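Local coordinates for neutral ceramidase (Pseudomonas aeruginosa, PDB 2ZXC), which hydrolyses the N-acyl linkage of ceramides to give sphingosine and a free fatty acid, using a bound zinc ion, and also catalyses the reverse synthesis, at residues A95-S100 with P202-S207; S157-L162 with A246-P251; G524-Q529 with V542-G547; A598-S603 with I615-N620. All coordinates share one frame; numbering follows the deposited sequence.

Interaction 1: A95-S100 with P202-S207; sequences ATHTHS and PVHSTS. With ZN (zinc ion), chain C; 2ED (N-[(1R,2R,3E)-2-hydroxy-1-(hydroxymethyl)heptadec-3-en-1-yl]acetamide), chain D.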
loop_
_atom_site.group_PDB
_atom_site.type_symbol
_atom_site.label_atom_id
_atom_site.label_comp_id
_atom_site.label_asym_id
_atom_site.label_seq_id
_atom_site.Cartn_x
_atom_site.Cartn_y
_atom_site.Cartn_z
ATOM N N ALA A 95 -0.064 4.749 0.340
ATOM C CA ALA A 95 -0.167 3.300 0.350
ATOM C C ALA A 95 -0.008 2.760 1.770
ATOM O O ALA A 95 0.645 3.379 2.608
ATOM C CB ALA A 95 0.901 2.711 -0.564
ATOM N N THR A 96 -0.613 1.605 2.033
ATOM C CA THR A 96 -0.554 0.972 3.348
ATOM C C THR A 96 0.773 0.250 3.509
ATOM O O THR A 96 1.148 -0.159 4.612
ATOM C CB THR A 96 -1.648 -0.075 3.489
ATOM O OG1 THR A 96 -1.493 -1.032 2.437
ATOM C CG2 THR A 96 -3.040 0.566 3.393
ATOM N N HIS A 97 1.463 0.079 2.389
ATOM C CA HIS A 97 2.745 -0.599 2.343
ATOM C C HIS A 97 2.612 -2.096 2.602
ATOM O O HIS A 97 3.471 -2.705 3.256
ATOM C CB HIS A 97 3.716 0.027 3.345
ATOM C CG HIS A 97 5.147 -0.343 3.116
ATOM N ND1 HIS A 97 5.706 -0.409 1.857
ATOM C CD2 HIS A 97 6.153 -0.596 3.988
ATOM C CE1 HIS A 97 6.994 -0.682 1.965
ATOM N NE2 HIS A 97 7.290 -0.801 3.246
ATOM N N THR A 98 1.526 -2.682 2.102
ATOM C CA THR A 98 1.327 -4.124 2.224
ATOM C C THR A 98 2.337 -4.761 1.282
ATOM O O THR A 98 2.594 -4.237 0.193
ATOM C CB THR A 98 -0.071 -4.572 1.772
ATOM O OG1 THR A 98 -0.122 -6.002 1.760
ATOM C CG2 THR A 98 -0.387 -4.055 0.369
ATOM N N HIS A 99 2.892 -5.894 1.690
ATOM C CA HIS A 99 3.891 -6.584 0.889
ATOM C C HIS A 99 3.317 -7.797 0.154
ATOM O O HIS A 99 4.068 -8.612 -0.391
ATOM C CB HIS A 99 5.052 -7.025 1.798
ATOM C CG HIS A 99 5.960 -5.905 2.213
ATOM N ND1 HIS A 99 5.494 -4.719 2.737
ATOM C CD2 HIS A 99 7.311 -5.794 2.178
ATOM C CE1 HIS A 99 6.517 -3.924 3.005
ATOM N NE2 HIS A 99 7.631 -4.553 2.675
ATOM N N SER A 100 1.993 -7.912 0.128
ATOM C CA SER A 100 1.358 -9.056 -0.520
ATOM C C SER A 100 0.521 -8.707 -1.747
ATOM O O SER A 100 -0.574 -9.246 -1.943
ATOM C CB SER A 100 0.498 -9.812 0.499
ATOM O OG SER A 100 1.266 -10.152 1.642
ATOM N N PRO A 202 2.107 4.015 12.405
ATOM C CA PRO A 202 3.301 3.368 11.843
ATOM C C PRO A 202 3.524 1.902 12.170
ATOM O O PRO A 202 3.594 1.519 13.332
ATOM C CB PRO A 202 4.460 4.191 12.407
ATOM C CG PRO A 202 3.863 5.424 12.865
ATOM C CD PRO A 202 2.502 5.045 13.373
ATOM N N VAL A 203 3.658 1.098 11.128
ATOM C CA VAL A 203 3.960 -0.318 11.264
ATOM C C VAL A 203 3.879 -0.942 9.890
ATOM O O VAL A 203 2.880 -0.795 9.192
ATOM C CB VAL A 203 3.008 -1.055 12.250
ATOM C CG1 VAL A 203 1.583 -1.060 11.733
ATOM C CG2 VAL A 203 3.502 -2.481 12.460
ATOM N N HIS A 204 4.961 -1.601 9.491
ATOM C CA HIS A 204 5.012 -2.261 8.200
ATOM C C HIS A 204 3.831 -3.221 8.082
ATOM O O HIS A 204 3.436 -3.866 9.061
ATOM C CB HIS A 204 6.334 -3.042 8.047
ATOM C CG HIS A 204 7.391 -2.310 7.273
ATOM N ND1 HIS A 204 7.994 -1.161 7.733
ATOM C CD2 HIS A 204 7.935 -2.556 6.056
ATOM C CE1 HIS A 204 8.864 -0.729 6.838
ATOM N NE2 HIS A 204 8.847 -1.558 5.807
ATOM N N SER A 205 3.250 -3.291 6.889
ATOM C CA SER A 205 2.144 -4.209 6.633
ATOM C C SER A 205 2.792 -5.460 6.072
ATOM O O SER A 205 2.601 -5.820 4.907
ATOM C CB SER A 205 1.175 -3.625 5.608
ATOM O OG SER A 205 0.169 -2.878 6.255
ATOM N N THR A 206 3.578 -6.103 6.924
ATOM C CA THR A 206 4.318 -7.294 6.557
ATOM C C THR A 206 3.968 -8.495 7.423
ATOM O O THR A 206 4.825 -9.338 7.672
ATOM C CB THR A 206 5.821 -7.041 6.701
ATOM O OG1 THR A 206 6.066 -6.508 8.005
ATOM C CG2 THR A 206 6.314 -6.042 5.661
ATOM N N SER A 207 2.728 -8.571 7.894
ATOM C CA SER A 207 2.320 -9.708 8.707
ATOM C C SER A 207 2.345 -10.950 7.821
ATOM O O SER A 207 2.692 -12.031 8.275
ATOM C CB SER A 207 0.923 -9.492 9.290
ATOM O OG SER A 207 0.921 -8.386 10.177
HETATM ZN ZN ZN C . 9.360 -0.948 4.009
HETATM O O2 2ED D . 11.980 -3.978 3.433
HETATM O O3 2ED D . 12.934 -7.990 1.431
HETATM O O1 2ED D . 14.731 -5.415 4.498
HETATM C C1 2ED D . 12.924 -6.547 3.367
HETATM C C2 2ED D . 13.984 -6.636 4.459
HETATM C C3 2ED D . 14.915 -7.787 4.162
HETATM C C4 2ED D . 16.195 -7.715 4.516
HETATM C C5 2ED D . 16.717 -6.482 5.215
HETATM C C6 2ED D . 18.207 -6.621 5.440
HETATM C C18 2ED D . 11.340 -4.831 4.024
HETATM C C19 2ED D . 10.077 -4.512 4.768
HETATM N N 2ED D . 11.717 -6.107 4.050
HETATM C C 2ED D . 12.586 -7.928 2.819
HETATM O O HOH W 1 9.597 -2.643 3.118
#
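His-97 and His-204 meet at the zinc ion, each giving it the NE2 atom of its imidazole: His-97 NE2 lies 2.2 Å from the zinc ion and His-204 NE2 2.0 Å. The edge of the His-97 ring, led by CD2, is turned toward the face of His-204, with the planes 68° apart. Glu-411, Tyr-448 and a water complete the metal site. Both histidines are also held through ND1: His-97 ND1 is hydrogen-bonded to Gly-64 O, and His-204 ND1 makes weak hydrogen bonds to Ala-246 O and Leu-249 O.

His-99 is second shell. Its ND1 donates to His-97 O at 2.9 Å, in the plane of the ring but well above that of the carbonyl, while its NE2 is 2.8 Å from the oxygen of the zinc-bound water, so both ring nitrogens are engaged and the rotation of the ring is fixed. Thr-206 CG2 sits over the ring centre in a CH-pi contact, 3.3 Å from the centroid of His-99. The acetamide methyl C19 of the bound ceramide lies 3.2 Å from His-99 NE2. Between the backbones, His-99 N donates to Ser-205 O at 3.2 Å. Thr-98 OG1 accepts from Ser-100 N in an ST turn and is also hydrogen-bonded to Ser-216 O, so it both accepts and donates.

The two loops follow strands 91-95 and 194-200, and helix 218-231 packs against Thr-96, Thr-98 and Ser-205.

Interaction 2: S157-L162 with A246-P251; sequences SRNRSL and AGNLSP. Unlike the reference sequence in segment 157-162: Ser-157 (reference Asn).
Asn-159 and Asn-248 cross with their amide planes 77° apart. Their ND2 atoms approach to 2.9 Å, Asn-159 ND2 against Asn-248 ND2, but both are donors and each is served elsewhere: that of Asn-159 by Gly-177 O, that of Asn-248 by a water shared with Ser-161 O. Asn-159 CG lies anti to its own backbone N (chi1 -164°), and OD1 accepts from Ser-161 N at 2.8 Å, closing an Asx turn.

Arg-160 runs extended from CG to NE past the backbone of Asn-248 and lays one face of its guanidinium against Gly-247 O, with NH2 3.0 Å from that oxygen at an angle too poor for a hydrogen bond. The polar rim points elsewhere, in salt bridges with Glu-336 and Glu-461 and a hydrogen bond to the zinc ligand Tyr-448. The arginine also touches the bound ceramide.

In the backbone, Arg-158 and Ser-250 form an antiparallel hydrogen-bonded pair, in which Ser-250 N meets Arg-158 O at 2.8 Å. Ser-250, probably the catalytic nucleophile, points its CB to the same face as Arg-158, and its OG accepts from Asn-252 N.

The short strands 158-159 and 249-250 make a separate two-stranded sheet, with helix 162-165 starting just beyond Ser-161.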
loop_
_atom_site.group_PDB
_atom_site.type_symbol
_atom_site.label_atom_id
_atom_site.label_comp_id
_atom_site.label_asym_id
_atom_site.label_seq_id
_atom_site.Cartn_x
_atom_site.Cartn_y
_atom_site.Cartn_z
ATOM N N SER A 157 3.436 -3.042 17.295
ATOM C CA SER A 157 4.659 -2.851 16.537
ATOM C C SER A 157 5.919 -2.922 17.381
ATOM O O SER A 157 5.863 -2.896 18.608
ATOM C CB SER A 157 4.623 -1.496 15.837
ATOM O OG SER A 157 4.594 -0.444 16.788
ATOM N N ARG A 158 7.057 -3.008 16.695
ATOM C CA ARG A 158 8.362 -3.050 17.338
ATOM C C ARG A 158 9.401 -2.535 16.361
ATOM O O ARG A 158 9.292 -2.739 15.151
ATOM C CB ARG A 158 8.729 -4.469 17.789
ATOM C CG ARG A 158 8.914 -5.491 16.683
ATOM C CD ARG A 158 9.512 -6.783 17.250
ATOM N NE ARG A 158 10.929 -6.636 17.577
ATOM C CZ ARG A 158 11.911 -6.686 16.679
ATOM N NH1 ARG A 158 11.631 -6.886 15.395
ATOM N NH2 ARG A 158 13.170 -6.520 17.059
ATOM N N ASN A 159 10.403 -1.852 16.893
ATOM C CA ASN A 159 11.460 -1.297 16.074
ATOM C C ASN A 159 12.402 -2.414 15.637
ATOM O O ASN A 159 12.946 -3.133 16.472
ATOM C CB ASN A 159 12.208 -0.237 16.871
ATOM C CG ASN A 159 13.047 0.652 15.995
ATOM O OD1 ASN A 159 14.019 0.203 15.386
ATOM N ND2 ASN A 159 12.671 1.924 15.915
ATOM N N ARG A 160 12.591 -2.557 14.329
ATOM C CA ARG A 160 13.451 -3.608 13.783
ATOM C C ARG A 160 14.913 -3.197 13.677
ATOM O O ARG A 160 15.767 -4.004 13.327
ATOM C CB ARG A 160 12.942 -4.034 12.410
ATOM C CG ARG A 160 13.059 -2.949 11.348
ATOM C CD ARG A 160 12.308 -3.336 10.090
ATOM N NE ARG A 160 12.661 -2.480 8.963
ATOM C CZ ARG A 160 12.096 -2.556 7.766
ATOM N NH1 ARG A 160 11.142 -3.449 7.541
ATOM N NH2 ARG A 160 12.489 -1.747 6.791
ATOM N N SER A 161 15.197 -1.936 13.971
ATOM C CA SER A 161 16.560 -1.428 13.929
ATOM C C SER A 161 16.812 -0.560 15.164
ATOM O O SER A 161 17.194 0.603 15.058
ATOM C CB SER A 161 16.778 -0.621 12.649
ATOM O OG SER A 161 16.566 -1.430 11.499
ATOM N N LEU A 162 16.601 -1.147 16.340
ATOM C CA LEU A 162 16.778 -0.434 17.605
ATOM C C LEU A 162 18.157 0.212 17.730
ATOM O O LEU A 162 18.278 1.354 18.166
ATOM C CB LEU A 162 16.564 -1.387 18.783
ATOM C CG LEU A 162 15.559 -0.991 19.866
ATOM C CD1 LEU A 162 15.940 -1.691 21.155
ATOM C CD2 LEU A 162 15.551 0.516 20.084
ATOM N N ALA A 246 7.004 4.599 9.386
ATOM C CA ALA A 246 7.212 3.195 9.736
ATOM C C ALA A 246 8.449 2.533 9.128
ATOM O O ALA A 246 8.514 1.306 9.042
ATOM C CB ALA A 246 5.970 2.395 9.354
ATOM N N GLY A 247 9.420 3.337 8.709
ATOM C CA GLY A 247 10.622 2.790 8.107
ATOM C C GLY A 247 11.307 1.710 8.926
ATOM O O GLY A 247 11.840 0.751 8.365
ATOM N N ASN A 248 11.297 1.847 10.248
ATOM C CA ASN A 248 11.941 0.857 11.103
ATOM C C ASN A 248 10.987 0.176 12.068
ATOM O O ASN A 248 11.404 -0.336 13.110
ATOM C CB ASN A 248 13.106 1.501 11.874
ATOM C CG ASN A 248 12.693 2.742 12.641
ATOM O OD1 ASN A 248 11.590 3.265 12.466
ATOM N ND2 ASN A 248 13.588 3.230 13.489
ATOM N N LEU A 249 9.706 0.155 11.711
ATOM C CA LEU A 249 8.690 -0.465 12.547
ATOM C C LEU A 249 8.095 -1.690 11.877
ATOM O O LEU A 249 7.616 -1.632 10.739
ATOM C CB LEU A 249 7.592 0.545 12.872
ATOM C CG LEU A 249 8.070 1.680 13.787
ATOM C CD1 LEU A 249 7.030 2.780 13.847
ATOM C CD2 LEU A 249 8.354 1.129 15.186
ATOM N N SER A 250 8.128 -2.800 12.607
ATOM C CA SER A 250 7.624 -4.074 12.124
ATOM C C SER A 250 6.423 -4.530 12.946
ATOM O O SER A 250 6.336 -4.251 14.141
ATOM C CB SER A 250 8.738 -5.121 12.209
ATOM O OG SER A 250 8.228 -6.429 12.078
ATOM N N PRO A 251 5.480 -5.241 12.316
ATOM C CA PRO A 251 4.300 -5.719 13.034
ATOM C C PRO A 251 4.582 -7.035 13.745
ATOM O O PRO A 251 3.849 -7.436 14.641
ATOM C CB PRO A 251 3.288 -5.899 11.919
ATOM C CG PRO A 251 4.140 -6.448 10.823
ATOM C CD PRO A 251 5.367 -5.541 10.876
HETATM O O HOH W 2 16.351 2.742 13.221
#

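Interaction 3: G524-Q529 with V542-G547; sequences GDVLQQ and VAFVTG
The ring of Phe-544 is met at its edge, near its plane, by Gly-524 O, which lies 3.5 Å from Phe-544 CD1. Val-526 comes alongside it obliquely, the two side chains pointing the same way, and its CG2 reaches Phe-544 CE1 at 3.7 Å. Beyond this pair of segments, the ring of His-617 meets that of Phe-544, and Ile-600 and Thr-636 touch it as well.

Val-526 and Phe-544 stand on one face of an antiparallel pairing, as a non-hydrogen-bonded pair. The other face is led by Ala-543, opposed by two residues at once, Leu-527 and Gln-528: a classic beta bulge, across which the register slips by one. Ala-543 O takes a bond from Leu-527 N at 2.8 Å, with the donor standing 41° out of the carbonyl plane, and only a weak one from Gln-528 N. The return bond from Ala-543 N to Gln-528 O is weak too.

Before the bulge the pairing is firmer. Val-545 N donates to Asp-525 O at 2.9 Å, and Gly-524 N to Val-545 O at 2.8 Å. Leu-527 crosses Val-545 at about a right angle; its CG, anti to the carbonyl carbon (chi1 -60°), carries CD2 to 3.5 Å from Val-545 CG2, closer than usual for two methyls. The carboxylate of Asp-525 leads away from this pairing to Ser-522.

The chemistry is thus divided. Main-chain bonds through Gly-524, Asp-525 and Leu-527 hold the segment to strand 539-546, beside which strand 526-528 is outermost in its sheet within this chain. Apolar contact pairs Val-526 with Phe-544 and Leu-527 with Val-545, and the weak bonds are the two between Gln-528 and Ala-543.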
loop_
_atom_site.group_PDB
_atom_site.type_symbol
_atom_site.label_atom_id
_atom_site.label_comp_id
_atom_site.label_asym_id
_atom_site.label_seq_id
_atom_site.Cartn_x
_atom_site.Cartn_y
_atom_site.Cartn_z
ATOM N N GLY A 524 -14.346 -25.310 -15.620
ATOM C CA GLY A 524 -15.499 -25.196 -14.746
ATOM C C GLY A 524 -15.885 -26.491 -14.062
ATOM O O GLY A 524 -16.705 -26.489 -13.140
ATOM N N ASP A 525 -15.313 -27.603 -14.512
ATOM C CA ASP A 525 -15.615 -28.896 -13.907
ATOM C C ASP A 525 -15.143 -28.911 -12.460
ATOM O O ASP A 525 -14.133 -28.297 -12.122
ATOM C CB ASP A 525 -14.924 -30.022 -14.682
ATOM C CG ASP A 525 -15.735 -30.497 -15.867
ATOM O OD1 ASP A 525 -16.390 -29.660 -16.532
ATOM O OD2 ASP A 525 -15.706 -31.714 -16.140
ATOM N N VAL A 526 -15.876 -29.621 -11.612
ATOM C CA VAL A 526 -15.531 -29.722 -10.201
ATOM C C VAL A 526 -14.604 -30.901 -9.930
ATOM O O VAL A 526 -15.011 -32.060 -10.025
ATOM C CB VAL A 526 -16.787 -29.892 -9.324
ATOM C CG1 VAL A 526 -16.383 -29.955 -7.860
ATOM C CG2 VAL A 526 -17.757 -28.746 -9.575
ATOM N N LEU A 527 -13.360 -30.593 -9.581
ATOM C CA LEU A 527 -12.364 -31.612 -9.292
ATOM C C LEU A 527 -12.564 -32.180 -7.891
ATOM O O LEU A 527 -12.226 -33.335 -7.630
ATOM C CB LEU A 527 -10.962 -31.011 -9.411
ATOM C CG LEU A 527 -10.630 -30.443 -10.793
ATOM C CD1 LEU A 527 -9.328 -29.667 -10.737
ATOM C CD2 LEU A 527 -10.542 -31.585 -11.795
ATOM N N GLN A 528 -13.113 -31.360 -6.997
ATOM C CA GLN A 528 -13.349 -31.774 -5.619
ATOM C C GLN A 528 -14.637 -31.170 -5.077
ATOM O O GLN A 528 -14.732 -29.959 -4.874
ATOM C CB GLN A 528 -12.177 -31.354 -4.723
ATOM C CG GLN A 528 -12.265 -31.876 -3.290
ATOM C CD GLN A 528 -11.120 -31.388 -2.411
ATOM O OE1 GLN A 528 -9.949 -31.468 -2.791
ATOM N NE2 GLN A 528 -11.453 -30.888 -1.227
ATOM N N GLN A 529 -15.622 -32.028 -4.841
ATOM C CA GLN A 529 -16.915 -31.609 -4.314
ATOM C C GLN A 529 -16.850 -31.506 -2.792
ATOM O O GLN A 529 -16.062 -32.199 -2.150
ATOM C CB GLN A 529 -17.991 -32.628 -4.711
ATOM C CG GLN A 529 -18.250 -32.726 -6.208
ATOM C CD GLN A 529 -19.182 -31.645 -6.703
ATOM O OE1 GLN A 529 -19.489 -30.698 -5.981
ATOM N NE2 GLN A 529 -19.637 -31.777 -7.942
ATOM N N VAL A 542 -12.860 -26.743 -1.862
ATOM C CA VAL A 542 -13.401 -27.210 -3.126
ATOM C C VAL A 542 -12.435 -26.832 -4.256
ATOM O O VAL A 542 -11.653 -25.895 -4.106
ATOM C CB VAL A 542 -14.789 -26.568 -3.331
ATOM C CG1 VAL A 542 -15.106 -26.441 -4.793
ATOM C CG2 VAL A 542 -15.847 -27.402 -2.610
ATOM N N ALA A 543 -12.476 -27.556 -5.377
ATOM C CA ALA A 543 -11.572 -27.266 -6.497
ATOM C C ALA A 543 -12.229 -27.363 -7.872
ATOM O O ALA A 543 -13.119 -28.187 -8.096
ATOM C CB ALA A 543 -10.362 -28.186 -6.439
ATOM N N PHE A 544 -11.760 -26.525 -8.792
ATOM C CA PHE A 544 -12.300 -26.470 -10.150
ATOM C C PHE A 544 -11.224 -26.473 -11.229
ATOM O O PHE A 544 -10.073 -26.117 -10.980
ATOM C CB PHE A 544 -13.106 -25.182 -10.355
ATOM C CG PHE A 544 -14.337 -25.075 -9.510
ATOM C CD1 PHE A 544 -15.582 -25.401 -10.037
ATOM C CD2 PHE A 544 -14.260 -24.601 -8.206
ATOM C CE1 PHE A 544 -16.738 -25.249 -9.275
ATOM C CE2 PHE A 544 -15.410 -24.447 -7.436
ATOM C CZ PHE A 544 -16.652 -24.770 -7.973
ATOM N N VAL A 545 -11.624 -26.868 -12.432
ATOM C CA VAL A 545 -10.740 -26.843 -13.581
ATOM C C VAL A 545 -10.875 -25.381 -14.001
ATOM O O VAL A 545 -11.991 -24.889 -14.196
ATOM C CB VAL A 545 -11.258 -27.750 -14.708
ATOM C CG1 VAL A 545 -10.444 -27.521 -15.976
ATOM C CG2 VAL A 545 -11.181 -29.218 -14.264
ATOM N N THR A 546 -9.756 -24.679 -14.125
ATOM C CA THR A 546 -9.824 -23.268 -14.480
ATOM C C THR A 546 -8.818 -22.814 -15.524
ATOM O O THR A 546 -8.098 -23.613 -16.105
ATOM C CB THR A 546 -9.614 -22.388 -13.234
ATOM O OG1 THR A 546 -10.337 -22.946 -12.133
ATOM C CG2 THR A 546 -10.118 -20.991 -13.479
ATOM N N GLY A 547 -8.803 -21.503 -15.743
ATOM C CA GLY A 547 -7.888 -20.875 -16.670
ATOM C C GLY A 547 -7.067 -19.871 -15.880
ATOM O O GLY A 547 -7.418 -19.526 -14.751
#

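Interaction 4: A598-S603 with I615-N620; sequences ATISWS and IRHYGN
Ile-600 reaches across from strand 595-603 to strand 611-622, meeting Ile-615 with one branch and His-617 with the other. From CB the side chain divides. CG2, anti to the backbone N, turns to Ile-615 CG2, 4.0 Å away, as the two isoleucines slide past each other in opposite directions. CG1, anti to the carbonyl carbon (chi1 -61°), carries the longer branch on, and with chi2 near 174° the chain is extended. Its tip, CD1, ends beside the root of His-617, 3.8 Å from His-617 CB and 3.8 Å from His-617 ND1, at an oblique approach to the ring.

Ala-598, two residues earlier on the same strand, covers the other part of this imidazole. Its CB lies over one face in a CH-pi contact, 3.8 Å from the centroid of the His-617 ring and 3.6 Å from its CE1. The backbone N of Gly-619 is above the opposite face, toward the rim. The ring's ND1 is hydrogen-bonded to Phe-559 O, which satisfies a buried polar atom and helps set the rotation of the ring.

No hydrogen bond joins 598-603 to 615-620. The axes of these segments approach to 9.1 Å, their directions 142° apart, and the contact is made mainly by side chains. Strand 595-603 belongs to a five-stranded antiparallel sheet and 611-622 to a mixed sheet, so Ile-600, Ile-615, Ala-598 and His-617 interlock between two different layers. Face-to-face packing of this kind is characteristic of a beta sandwich, consistent with an immunoglobulin-like C-terminal domain.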
loop_
_atom_site.group_PDB
_atom_site.type_symbol
_atom_site.label_atom_id
_atom_site.label_comp_id
_atom_site.label_asym_id
_atom_site.label_seq_id
_atom_site.Cartn_x
_atom_site.Cartn_y
_atom_site.Cartn_z
ATOM N N ALA A 598 -8.295 -24.186 -9.671
ATOM C CA ALA A 598 -8.783 -23.161 -8.773
ATOM C C ALA A 598 -9.220 -23.863 -7.507
ATOM O O ALA A 598 -10.172 -24.638 -7.516
ATOM C CB ALA A 598 -9.969 -22.426 -9.390
ATOM N N THR A 599 -8.508 -23.616 -6.421
ATOM C CA THR A 599 -8.865 -24.217 -5.152
ATOM C C THR A 599 -9.491 -23.111 -4.334
ATOM O O THR A 599 -8.880 -22.068 -4.089
ATOM C CB THR A 599 -7.641 -24.775 -4.427
ATOM O OG1 THR A 599 -7.054 -25.806 -5.227
ATOM C CG2 THR A 599 -8.037 -25.351 -3.082
ATOM N N ILE A 600 -10.734 -23.334 -3.938
ATOM C CA ILE A 600 -11.465 -22.355 -3.166
ATOM C C ILE A 600 -11.798 -22.932 -1.805
ATOM O O ILE A 600 -12.296 -24.053 -1.698
ATOM C CB ILE A 600 -12.751 -21.948 -3.903
ATOM C CG1 ILE A 600 -12.375 -21.318 -5.251
ATOM C CG2 ILE A 600 -13.563 -20.985 -3.042
ATOM C CD1 ILE A 600 -13.539 -20.996 -6.149
ATOM N N SER A 601 -11.501 -22.163 -0.767
ATOM C CA SER A 601 -11.763 -22.598 0.593
ATOM C C SER A 601 -12.627 -21.592 1.331
ATOM O O SER A 601 -12.633 -20.400 1.014
ATOM C CB SER A 601 -10.445 -22.817 1.343
ATOM O OG SER A 601 -9.585 -21.699 1.219
ATOM N N TRP A 602 -13.373 -22.085 2.310
ATOM C CA TRP A 602 -14.242 -21.238 3.106
ATOM C C TRP A 602 -14.270 -21.710 4.551
ATOM O O TRP A 602 -14.623 -22.854 4.834
ATOM C CB TRP A 602 -15.667 -21.246 2.538
ATOM C CG TRP A 602 -16.626 -20.353 3.291
ATOM C CD1 TRP A 602 -16.382 -19.085 3.746
ATOM C CD2 TRP A 602 -17.984 -20.649 3.644
ATOM N NE1 TRP A 602 -17.501 -18.578 4.360
ATOM C CE2 TRP A 602 -18.497 -19.517 4.315
ATOM C CE3 TRP A 602 -18.814 -21.762 3.467
ATOM C CZ2 TRP A 602 -19.812 -19.463 4.800
ATOM C CZ3 TRP A 602 -20.123 -21.708 3.951
ATOM C CH2 TRP A 602 -20.604 -20.567 4.612
ATOM N N SER A 603 -13.869 -20.826 5.456
ATOM C CA SER A 603 -13.885 -21.122 6.881
ATOM C C SER A 603 -15.226 -20.593 7.374
ATOM O O SER A 603 -15.398 -19.387 7.545
ATOM C CB SER A 603 -12.739 -20.401 7.596
ATOM O OG SER A 603 -11.476 -20.868 7.143
ATOM N N ILE A 615 -20.732 -23.645 -3.660
ATOM C CA ILE A 615 -19.696 -22.713 -4.069
ATOM C C ILE A 615 -19.620 -22.576 -5.574
ATOM O O ILE A 615 -19.613 -23.564 -6.307
ATOM C CB ILE A 615 -18.321 -23.142 -3.512
ATOM C CG1 ILE A 615 -18.353 -23.051 -1.979
ATOM C CG2 ILE A 615 -17.211 -22.269 -4.105
ATOM C CD1 ILE A 615 -17.061 -23.458 -1.295
ATOM N N ARG A 616 -19.567 -21.331 -6.027
ATOM C CA ARG A 616 -19.493 -21.042 -7.444
ATOM C C ARG A 616 -18.147 -20.418 -7.778
ATOM O O ARG A 616 -17.638 -19.581 -7.035
ATOM C CB ARG A 616 -20.627 -20.094 -7.835
ATOM C CG ARG A 616 -20.676 -19.780 -9.312
ATOM C CD ARG A 616 -21.994 -19.137 -9.687
ATOM N NE ARG A 616 -22.026 -18.795 -11.104
ATOM C CZ ARG A 616 -23.064 -18.238 -11.717
ATOM N NH1 ARG A 616 -22.994 -17.963 -13.012
ATOM N NH2 ARG A 616 -24.170 -17.958 -11.040
ATOM N N HIS A 617 -17.571 -20.843 -8.896
ATOM C CA HIS A 617 -16.287 -20.327 -9.349
ATOM C C HIS A 617 -16.451 -19.614 -10.685
ATOM O O HIS A 617 -17.202 -20.061 -11.547
ATOM C CB HIS A 617 -15.270 -21.468 -9.498
ATOM C CG HIS A 617 -14.024 -21.077 -10.234
ATOM N ND1 HIS A 617 -13.209 -20.046 -9.824
ATOM C CD2 HIS A 617 -13.476 -21.555 -11.378
ATOM C CE1 HIS A 617 -12.214 -19.900 -10.683
ATOM N NE2 HIS A 617 -12.353 -20.804 -11.637
ATOM N N TYR A 618 -15.755 -18.492 -10.836
ATOM C CA TYR A 618 -15.780 -17.714 -12.068
ATOM C C TYR A 618 -14.323 -17.591 -12.486
ATOM O O TYR A 618 -13.461 -17.281 -11.658
ATOM C CB TYR A 618 -16.337 -16.311 -11.828
ATOM C CG TYR A 618 -17.781 -16.247 -11.399
ATOM C CD1 TYR A 618 -18.802 -16.060 -12.331
ATOM C CD2 TYR A 618 -18.125 -16.333 -10.055
ATOM C CE1 TYR A 618 -20.132 -15.952 -11.928
ATOM C CE2 TYR A 618 -19.449 -16.227 -9.641
ATOM C CZ TYR A 618 -20.444 -16.033 -10.577
ATOM O OH TYR A 618 -21.745 -15.894 -10.147
ATOM N N GLY A 619 -14.046 -17.832 -13.761
ATOM C CA GLY A 619 -12.684 -17.735 -14.237
ATOM C C GLY A 619 -12.657 -17.327 -15.691
ATOM O O GLY A 619 -13.689 -17.023 -16.279
ATOM N N ASN A 620 -11.470 -17.309 -16.274
ATOM C CA ASN A 620 -11.337 -16.950 -17.667
ATOM C C ASN A 620 -10.235 -17.801 -18.265
ATOM O O ASN A 620 -9.217 -18.039 -17.627
ATOM C CB ASN A 620 -11.019 -15.462 -17.804
ATOM C CG ASN A 620 -12.076 -14.589 -17.159
ATOM O OD1 ASN A 620 -12.135 -14.468 -15.927
ATOM N ND2 ASN A 620 -12.939 -13.993 -17.987
#

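How the interactions relate
From the N terminus, interaction 1 opens at 95-100 and closes at 202-207 after a long excursion through helices and strands. Interaction 2 opens inside that loop, at 157-162, and closes beyond it, at 246-251, so the two cross. They also touch, as His-204 N probably bonds to Leu-249 O, which ties the metal site to the strand of the likely nucleophile. Interactions 3 and 4 follow in series, each closing a short loop in the C-terminal region. Strands 539-546 and 595-603 are neighbours in one sheet; interaction 3 adds the end strand to that sheet, and interaction 4 packs the sheet on the facing one. About 15 Å separates the nearest atoms of interactions 1 and 4.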